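Local coordinates for secreted effector protein sseI (Salmonella enterica subsp. enterica serovar Typhimurium, PDB 4G29) that is a secreted Salmonella virulence effector whose catalytic domain belongs to the cysteine protease superfamily and probably acts through a papain-like Cys-His-Asp triad, at residues Ile35-Val49 and Val93-Gly105. Numbering follows the deposited sequence.
Sequences IMNPVGQCESLMTPV and VFDVSAHQFENRG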
ATOM      1  N   ILE A  35       0.592  10.802   9.496  1.00 19.52           N
ATOM      2  CA  ILE A  35      -0.578   9.974   9.678  1.00 20.14           C
ATOM      3  C   ILE A  35      -1.826  10.849   9.824  1.00 21.62           C
ATOM      4  O   ILE A  35      -2.898  10.489   9.377  1.00 22.45           O
ATOM      5  CB  ILE A  35      -0.396   8.962  10.861  1.00 20.85           C
ATOM      6  CG1 ILE A  35       0.697   7.964  10.502  1.00 19.04           C
ATOM      7  CG2 ILE A  35      -1.695   8.269  11.176  1.00 22.71           C
ATOM      8  CD1 ILE A  35       1.032   6.984  11.671  1.00 20.15           C
HETATM    9  N   MSE A  36      -1.708  11.981  10.489  1.00 20.64           N
HETATM   10  CA  MSE A  36      -2.845  12.889  10.555  1.00 21.03           C
HETATM   11  C   MSE A  36      -3.205  13.481   9.207  1.00 20.81           C
HETATM   12  O   MSE A  36      -4.376  13.733   8.919  1.00 21.83           O
HETATM   13  CB  MSE A  36      -2.562  14.021  11.569  1.00 21.93           C
HETATM   14  CG  MSE A  36      -3.792  14.688  12.011  1.00 25.12           C
HETATM   15 SE   MSE A  36      -3.547  16.041  13.365  1.00 31.14          SE
HETATM   16  CE  MSE A  36      -2.493  14.963  14.537  1.00 33.22           C
ATOM     17  N   ASN A  37      -2.178  13.709   8.383  1.00 19.67           N
ATOM     18  CA  ASN A  37      -2.253  14.324   7.070  1.00 18.75           C
ATOM     19  C   ASN A  37      -1.529  13.518   6.008  1.00 19.08           C
ATOM     20  O   ASN A  37      -0.476  13.929   5.537  1.00 20.55           O
ATOM     21  CB  ASN A  37      -1.719  15.752   7.127  1.00 19.14           C
ATOM     22  CG  ASN A  37      -2.608  16.669   7.999  1.00 20.81           C
ATOM     23  OD1 ASN A  37      -3.743  16.963   7.639  1.00 20.59           O
ATOM     24  ND2 ASN A  37      -2.097  17.055   9.172  1.00 21.82           N
ATOM     25  N   PRO A  38      -2.152  12.404   5.581  1.00 20.38           N
ATOM     26  CA  PRO A  38      -1.457  11.367   4.793  1.00 21.91           C
ATOM     27  C   PRO A  38      -1.347  11.675   3.320  1.00 22.52           C
ATOM     28  O   PRO A  38      -0.583  10.996   2.645  1.00 24.69           O
ATOM     29  CB  PRO A  38      -2.363  10.150   4.997  1.00 22.20           C
ATOM     30  CG  PRO A  38      -3.670  10.687   5.265  1.00 23.48           C
ATOM     31  CD  PRO A  38      -3.413  11.882   6.107  1.00 21.26           C
ATOM     32  N   VAL A  39      -2.099  12.637   2.775  1.00 24.17           N
ATOM     33  CA  VAL A  39      -2.085  12.828   1.338  1.00 26.38           C
ATOM     34  C   VAL A  39      -0.686  13.280   0.894  1.00 29.83           C
ATOM     35  O   VAL A  39      -0.114  14.201   1.437  1.00 31.12           O
ATOM     36  CB  VAL A  39      -3.176  13.812   0.813  1.00 27.16           C
ATOM     37  CG1 VAL A  39      -2.895  14.162  -0.666  1.00 30.26           C
ATOM     38  CG2 VAL A  39      -4.526  13.178   1.007  1.00 27.91           C
ATOM     39  N   GLY A  40      -0.144  12.587  -0.080  1.00 33.98           N
ATOM     40  CA  GLY A  40       1.172  12.888  -0.596  1.00 36.90           C
ATOM     41  C   GLY A  40       2.319  12.320   0.239  1.00 35.67           C
ATOM     42  O   GLY A  40       3.471  12.574  -0.088  1.00 38.83           O
ATOM     43  N   GLN A  41       2.009  11.560   1.280  1.00 32.23           N
ATOM     44  CA  GLN A  41       3.059  11.055   2.189  1.00 30.48           C
ATOM     45  C   GLN A  41       3.594   9.644   2.036  1.00 30.47           C
ATOM     46  O   GLN A  41       4.612   9.435   2.737  1.00 27.99           O
ATOM     47  CB  GLN A  41       2.606  11.180   3.650  1.00 27.58           C
ATOM     48  CG  GLN A  41       2.258  12.572   4.064  1.00 28.83           C
ATOM     49  CD  GLN A  41       3.386  13.550   3.908  1.00 27.68           C
ATOM     50  OE1 GLN A  41       4.543  13.195   3.714  1.00 35.01           O
ATOM     51  NE2 GLN A  41       3.064  14.810   4.031  1.00 34.10           N
ATOM     52  N   CYS A  42       2.915   8.695   1.310  1.00 24.31           N
ATOM     53  CA  CYS A  42       3.210   7.274   1.296  1.00 24.11           C
ATOM     54  C   CYS A  42       4.666   7.202   0.883  1.00 22.52           C
ATOM     55  O   CYS A  42       5.350   6.421   1.454  1.00 24.94           O
ATOM     56  CB  CYS A  42       2.317   6.293   0.399  1.00 18.00           C
ATOM     57  SG  CYS A  42       1.950   6.894  -1.049  1.00 33.31           S
ATOM     58  N   GLU A  43       5.133   7.969  -0.117  1.00 22.26           N
ATOM     59  CA  GLU A  43       6.465   7.627  -0.604  1.00 22.69           C
ATOM     60  C   GLU A  43       7.515   7.918   0.492  1.00 20.92           C
ATOM     61  O   GLU A  43       8.445   7.087   0.763  1.00 18.80           O
ATOM     62  CB  GLU A  43       6.753   8.352  -1.933  1.00 25.17           C
ATOM     63  CG  GLU A  43       7.854   7.802  -2.624  1.00 29.75           C
ATOM     64  CD  GLU A  43       8.002   8.389  -4.016  1.00 27.81           C
ATOM     65  OE1 GLU A  43       9.094   8.883  -4.196  1.00 28.91           O
ATOM     66  OE2 GLU A  43       7.105   8.338  -4.886  1.00 30.27           O
ATOM     67  N   SER A  44       7.364   9.072   1.160  1.00 20.61           N
ATOM     68  CA  SER A  44       8.336   9.504   2.191  1.00 20.32           C
ATOM     69  C   SER A  44       8.281   8.625   3.461  1.00 19.30           C
ATOM     70  O   SER A  44       9.182   8.686   4.279  1.00 21.41           O
ATOM     71  CB  SER A  44       8.156  10.999   2.581  1.00 22.24           C
ATOM     72  OG  SER A  44       7.020  11.208   3.421  1.00 22.08           O
ATOM     73  N   LEU A  45       7.165   7.906   3.660  1.00 18.37           N
ATOM     74  CA  LEU A  45       6.996   7.045   4.818  1.00 17.17           C
ATOM     75  C   LEU A  45       7.664   5.686   4.613  1.00 18.00           C
ATOM     76  O   LEU A  45       7.823   4.953   5.611  1.00 18.21           O
ATOM     77  CB  LEU A  45       5.527   6.878   5.187  1.00 17.38           C
ATOM     78  CG  LEU A  45       4.867   8.060   5.855  1.00 21.44           C
ATOM     79  CD1 LEU A  45       3.321   7.994   5.756  1.00 21.41           C
ATOM     80  CD2 LEU A  45       5.300   8.251   7.307  1.00 24.38           C
HETATM   81  N   MSE A  46       8.073   5.316   3.399  1.00 17.08           N
HETATM   82  CA  MSE A  46       8.629   3.972   3.192  1.00 17.12           C
HETATM   83  C   MSE A  46       9.851   3.707   4.076  1.00 17.61           C
HETATM   84  O   MSE A  46       9.915   2.701   4.799  1.00 18.22           O
HETATM   85  CB  MSE A  46       8.971   3.694   1.718  1.00 17.55           C
HETATM   86  CG  MSE A  46       7.702   3.425   0.879  1.00 19.01           C
HETATM   87 SE   MSE A  46       8.200   2.690  -0.903  1.00 24.12          SE
HETATM   88  CE  MSE A  46       8.609   4.455  -1.674  1.00 18.44           C
ATOM     89  N   THR A  47      10.839   4.602   3.999  1.00 18.45           N
ATOM     90  CA  THR A  47      12.095   4.397   4.704  1.00 19.08           C
ATOM     91  C   THR A  47      11.858   4.372   6.215  1.00 18.44           C
ATOM     92  O   THR A  47      12.300   3.425   6.915  1.00 18.94           O
ATOM     93  CB  THR A  47      13.143   5.384   4.238  1.00 20.22           C
ATOM     94  OG1 THR A  47      13.491   5.047   2.888  1.00 22.23           O
ATOM     95  CG2 THR A  47      14.368   5.383   5.158  1.00 22.03           C
ATOM     96  N   PRO A  48      11.129   5.382   6.763  1.00 20.25           N
ATOM     97  CA  PRO A  48      10.947   5.346   8.190  1.00 20.72           C
ATOM     98  C   PRO A  48      10.190   4.132   8.719  1.00 20.27           C
ATOM     99  O   PRO A  48      10.571   3.532   9.733  1.00 20.01           O
ATOM    100  CB  PRO A  48      10.159   6.617   8.493  1.00 22.37           C
ATOM    101  CG  PRO A  48      10.172   7.428   7.253  1.00 21.47           C
ATOM    102  CD  PRO A  48      10.780   6.686   6.158  1.00 18.95           C
ATOM    103  N   VAL A  49       9.139   3.743   8.018  1.00 19.58           N
ATOM    104  CA  VAL A  49       8.387   2.535   8.368  1.00 17.92           C
ATOM    105  C   VAL A  49       9.240   1.281   8.264  1.00 19.14           C
ATOM    106  O   VAL A  49       9.151   0.399   9.183  1.00 19.30           O
ATOM    107  CB  VAL A  49       7.056   2.425   7.571  1.00 18.45           C
ATOM    108  CG1 VAL A  49       6.369   1.043   7.736  1.00 19.85           C
ATOM    109  CG2 VAL A  49       6.127   3.538   8.012  1.00 19.82           C
ATOM    110  N   VAL A  93       1.729  -6.185   6.361  1.00 19.48           N
ATOM    111  CA  VAL A  93       1.799  -4.966   5.590  1.00 18.96           C
ATOM    112  C   VAL A  93       1.505  -3.820   6.544  1.00 17.76           C
ATOM    113  O   VAL A  93       0.465  -3.793   7.184  1.00 20.45           O
ATOM    114  CB  VAL A  93       0.822  -4.950   4.435  1.00 18.25           C
ATOM    115  CG1 VAL A  93       1.029  -3.699   3.578  1.00 19.05           C
ATOM    116  CG2 VAL A  93       1.010  -6.219   3.557  1.00 19.17           C
ATOM    117  N   PHE A  94       2.466  -2.912   6.656  1.00 18.34           N
ATOM    118  CA  PHE A  94       2.285  -1.616   7.296  1.00 18.06           C
ATOM    119  C   PHE A  94       1.923  -0.619   6.195  1.00 17.92           C
ATOM    120  O   PHE A  94       2.729  -0.328   5.268  1.00 17.57           O
ATOM    121  CB  PHE A  94       3.561  -1.204   8.019  1.00 17.68           C
ATOM    122  CG  PHE A  94       3.788  -1.865   9.356  1.00 20.86           C
ATOM    123  CD1 PHE A  94       3.988  -3.236   9.474  1.00 23.31           C
ATOM    124  CD2 PHE A  94       3.978  -1.066  10.494  1.00 25.27           C
ATOM    125  CE1 PHE A  94       4.259  -3.833  10.736  1.00 28.03           C
ATOM    126  CE2 PHE A  94       4.270  -1.612  11.691  1.00 23.82           C
ATOM    127  CZ  PHE A  94       4.384  -3.017  11.845  1.00 28.55           C
ATOM    128  N   ASP A  95       0.711  -0.093   6.278  1.00 17.89           N
ATOM    129  CA  ASP A  95       0.212   0.851   5.298  1.00 17.62           C
ATOM    130  C   ASP A  95      -0.457   1.985   6.051  1.00 17.16           C
ATOM    131  O   ASP A  95      -1.686   2.116   6.066  1.00 17.64           O
ATOM    132  CB  ASP A  95      -0.757   0.118   4.352  1.00 18.42           C
ATOM    133  CG  ASP A  95      -1.278   0.983   3.199  1.00 19.90           C
ATOM    134  OD1 ASP A  95      -0.904   2.158   3.098  1.00 18.29           O
ATOM    135  OD2 ASP A  95      -2.085   0.431   2.396  1.00 18.64           O
ATOM    136  N   VAL A  96       0.386   2.774   6.702  1.00 17.98           N
ATOM    137  CA  VAL A  96      -0.055   3.803   7.625  1.00 18.27           C
ATOM    138  C   VAL A  96      -0.583   5.094   6.953  1.00 20.01           C
ATOM    139  O   VAL A  96      -1.013   5.993   7.652  1.00 21.19           O
ATOM    140  CB  VAL A  96       0.987   4.117   8.726  1.00 20.24           C
ATOM    141  CG1 VAL A  96       1.461   2.823   9.468  1.00 21.49           C
ATOM    142  CG2 VAL A  96       2.211   4.834   8.179  1.00 18.27           C
ATOM    143  N   SER A  97      -0.568   5.157   5.625  1.00 18.12           N
ATOM    144  CA  SER A  97      -1.169   6.267   4.894  1.00 19.98           C
ATOM    145  C   SER A  97      -2.316   5.843   3.970  1.00 18.75           C
ATOM    146  O   SER A  97      -2.720   6.618   3.098  1.00 18.59           O
ATOM    147  CB  SER A  97      -0.121   7.043   4.129  1.00 19.43           C
ATOM    148  OG  SER A  97       0.464   6.310   3.085  1.00 22.66           O
ATOM    149  N   ALA A  98      -2.872   4.649   4.180  1.00 19.85           N
ATOM    150  CA  ALA A  98      -3.950   4.102   3.328  1.00 18.67           C
ATOM    151  C   ALA A  98      -5.133   5.060   3.278  1.00 20.38           C
ATOM    152  O   ALA A  98      -5.814   5.219   2.260  1.00 21.83           O
ATOM    153  CB  ALA A  98      -4.430   2.690   3.891  1.00 18.81           C
ATOM    154  N   HIS A  99      -5.395   5.659   4.419  1.00 20.39           N
ATOM    155  CA  HIS A  99      -6.524   6.556   4.567  1.00 22.08           C
ATOM    156  C   HIS A  99      -6.421   7.837   3.780  1.00 24.15           C
ATOM    157  O   HIS A  99      -7.414   8.625   3.776  1.00 25.60           O
ATOM    158  CB  HIS A  99      -6.867   6.878   6.010  1.00 24.05           C
ATOM    159  CG  HIS A  99      -5.691   7.329   6.794  1.00 20.77           C
ATOM    160  ND1 HIS A  99      -5.637   8.545   7.441  1.00 26.58           N
ATOM    161  CD2 HIS A  99      -4.483   6.765   6.939  1.00 17.41           C
ATOM    162  CE1 HIS A  99      -4.459   8.644   8.047  1.00 22.12           C
ATOM    163  NE2 HIS A  99      -3.736   7.586   7.733  1.00 24.84           N
ATOM    164  N   GLN A 100      -5.309   8.045   3.073  1.00 23.70           N
ATOM    165  CA  GLN A 100      -5.282   9.119   2.071  1.00 25.34           C
ATOM    166  C   GLN A 100      -6.406   8.982   1.020  1.00 25.93           C
ATOM    167  O   GLN A 100      -6.761   9.955   0.391  1.00 28.20           O
ATOM    168  CB  GLN A 100      -3.929   9.292   1.412  1.00 25.05           C
ATOM    169  CG  GLN A 100      -3.553   8.251   0.403  1.00 24.10           C
ATOM    170  CD  GLN A 100      -2.478   8.676  -0.578  1.00 28.27           C
ATOM    171  OE1 GLN A 100      -2.395   9.849  -0.961  1.00 29.63           O
ATOM    172  NE2 GLN A 100      -1.719   7.696  -1.094  1.00 28.13           N
ATOM    173  N   PHE A 101      -6.973   7.785   0.882  1.00 25.05           N
ATOM    174  CA  PHE A 101      -8.031   7.482  -0.092  1.00 26.90           C
ATOM    175  C   PHE A 101      -9.460   7.565   0.450  1.00 28.04           C
ATOM    176  O   PHE A 101     -10.442   7.441  -0.321  1.00 29.66           O
ATOM    177  CB  PHE A 101      -7.789   6.101  -0.719  1.00 25.05           C
ATOM    178  CG  PHE A 101      -6.476   5.998  -1.416  1.00 25.17           C
ATOM    179  CD1 PHE A 101      -6.175   6.874  -2.428  1.00 25.21           C
ATOM    180  CD2 PHE A 101      -5.544   5.053  -1.029  1.00 24.12           C
ATOM    181  CE1 PHE A 101      -4.968   6.847  -3.073  1.00 27.55           C
ATOM    182  CE2 PHE A 101      -4.329   4.977  -1.661  1.00 24.79           C
ATOM    183  CZ  PHE A 101      -4.024   5.868  -2.675  1.00 21.16           C
ATOM    184  N   GLU A 102      -9.589   7.794   1.755  1.00 30.32           N
ATOM    185  CA  GLU A 102     -10.914   7.844   2.417  1.00 33.49           C
ATOM    186  C   GLU A 102     -11.918   8.727   1.701  1.00 37.62           C
ATOM    187  O   GLU A 102     -13.116   8.360   1.559  1.00 39.39           O
ATOM    188  CB  GLU A 102     -10.774   8.337   3.856  1.00 33.48           C
ATOM    189  CG  GLU A 102     -12.008   8.059   4.707  1.00 36.41           C
ATOM    190  CD  GLU A 102     -11.924   8.697   6.089  1.00 41.23           C
ATOM    191  OE1 GLU A 102     -11.027   9.558   6.296  1.00 40.64           O
ATOM    192  OE2 GLU A 102     -12.772   8.343   6.959  1.00 43.07           O
ATOM    193  N   ASN A 103     -11.436   9.876   1.262  1.00 39.89           N
ATOM    194  CA  ASN A 103     -12.239  10.872   0.580  1.00 44.40           C
ATOM    195  C   ASN A 103     -12.160  10.808  -0.952  1.00 45.88           C
ATOM    196  O   ASN A 103     -12.596  11.757  -1.612  1.00 48.70           O
ATOM    197  CB  ASN A 103     -11.841  12.266   1.094  1.00 46.78           C
ATOM    198  CG  ASN A 103     -12.213  12.469   2.569  1.00 48.98           C
ATOM    199  OD1 ASN A 103     -13.339  12.185   2.971  1.00 56.17           O
ATOM    200  ND2 ASN A 103     -11.260  12.926   3.386  1.00 50.13           N
ATOM    201  N   ARG A 104     -11.645   9.694  -1.501  1.00 44.81           N
ATOM    202  CA  ARG A 104     -11.485   9.489  -2.965  1.00 45.63           C
ATOM    203  C   ARG A 104     -12.139   8.226  -3.497  1.00 45.29           C
ATOM    204  O   ARG A 104     -11.601   7.560  -4.379  1.00 46.00           O
ATOM    205  CB  ARG A 104     -10.008   9.449  -3.308  1.00 45.11           C
ATOM    206  CG  ARG A 104      -9.358  10.733  -2.958  1.00 48.12           C
ATOM    207  CD  ARG A 104      -7.880  10.629  -2.905  1.00 49.83           C
ATOM    208  NE  ARG A 104      -7.349  11.952  -2.574  1.00 55.50           N
ATOM    209  CZ  ARG A 104      -6.244  12.478  -3.097  1.00 59.32           C
ATOM    210  NH1 ARG A 104      -5.523  11.791  -3.988  1.00 60.34           N
ATOM    211  NH2 ARG A 104      -5.856  13.692  -2.723  1.00 61.39           N
ATOM    212  N   GLY A 105     -13.292   7.886  -2.939  1.00 45.95           N
ATOM    213  CA  GLY A 105     -14.033   6.707  -3.351  1.00 45.50           C
ATOM    214  C   GLY A 105     -13.554   5.426  -2.719  1.00 43.10           C
ATOM    215  O   GLY A 105     -13.897   4.348  -3.185  1.00 44.81           O
TER
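The chi1 of S97 (67°) sets OG between its own backbone N and carbonyl carbon, where it meets C42 CB at 3.3 Å. Q100 has a similar first torsion (chi1 75°) and then runs extended. This carries its amide to the type II turn P38-Q41 and to C42 just after it. Q100 NE2 lies 3.8 Å from C42 SG and is hydrogen-bonded to H80. Q100 OE1 faces the backbone of V39 and G40.

P38 packs its CG over one face of the H99 imidazole, a CH-pi contact 3.8 Å from CG to the ring centroid. Within its own segment H99 NE2 donates to V96 O at 3.2 Å. The acceptor lies in the ring plane, but the donor stands above the carbonyl plane and the bond is bent (141°), so it only helps to hold the ring's rotation. P38 CB also touches S97 CB.

An apolar patch continues the contact. V96 CG2 meets L45 CD1 and V49 CG2, each at 4.1 Å, while V96 CB meets I35 CD1. V49 CG1 packs on F94 CB at 3.6 Å. At the exposed end, V39 CG1 lies 3.6 Å from R104 NH2.

C42, H80 and D95 probably form a Cys-His-Asp triad, consistent with the papain-like fold; D95 OD1 is hydrogen-bonded to H80 NE2. Q100 probably helps to position H80. The contact joins the end of helix 29-36 and the start of helix 42-55 to the end of strand 90-95 and the turn and 3-10 segment that follow it. Strand 78-87 brings H80 alongside, and strand 113-116 flanks F94 and D95.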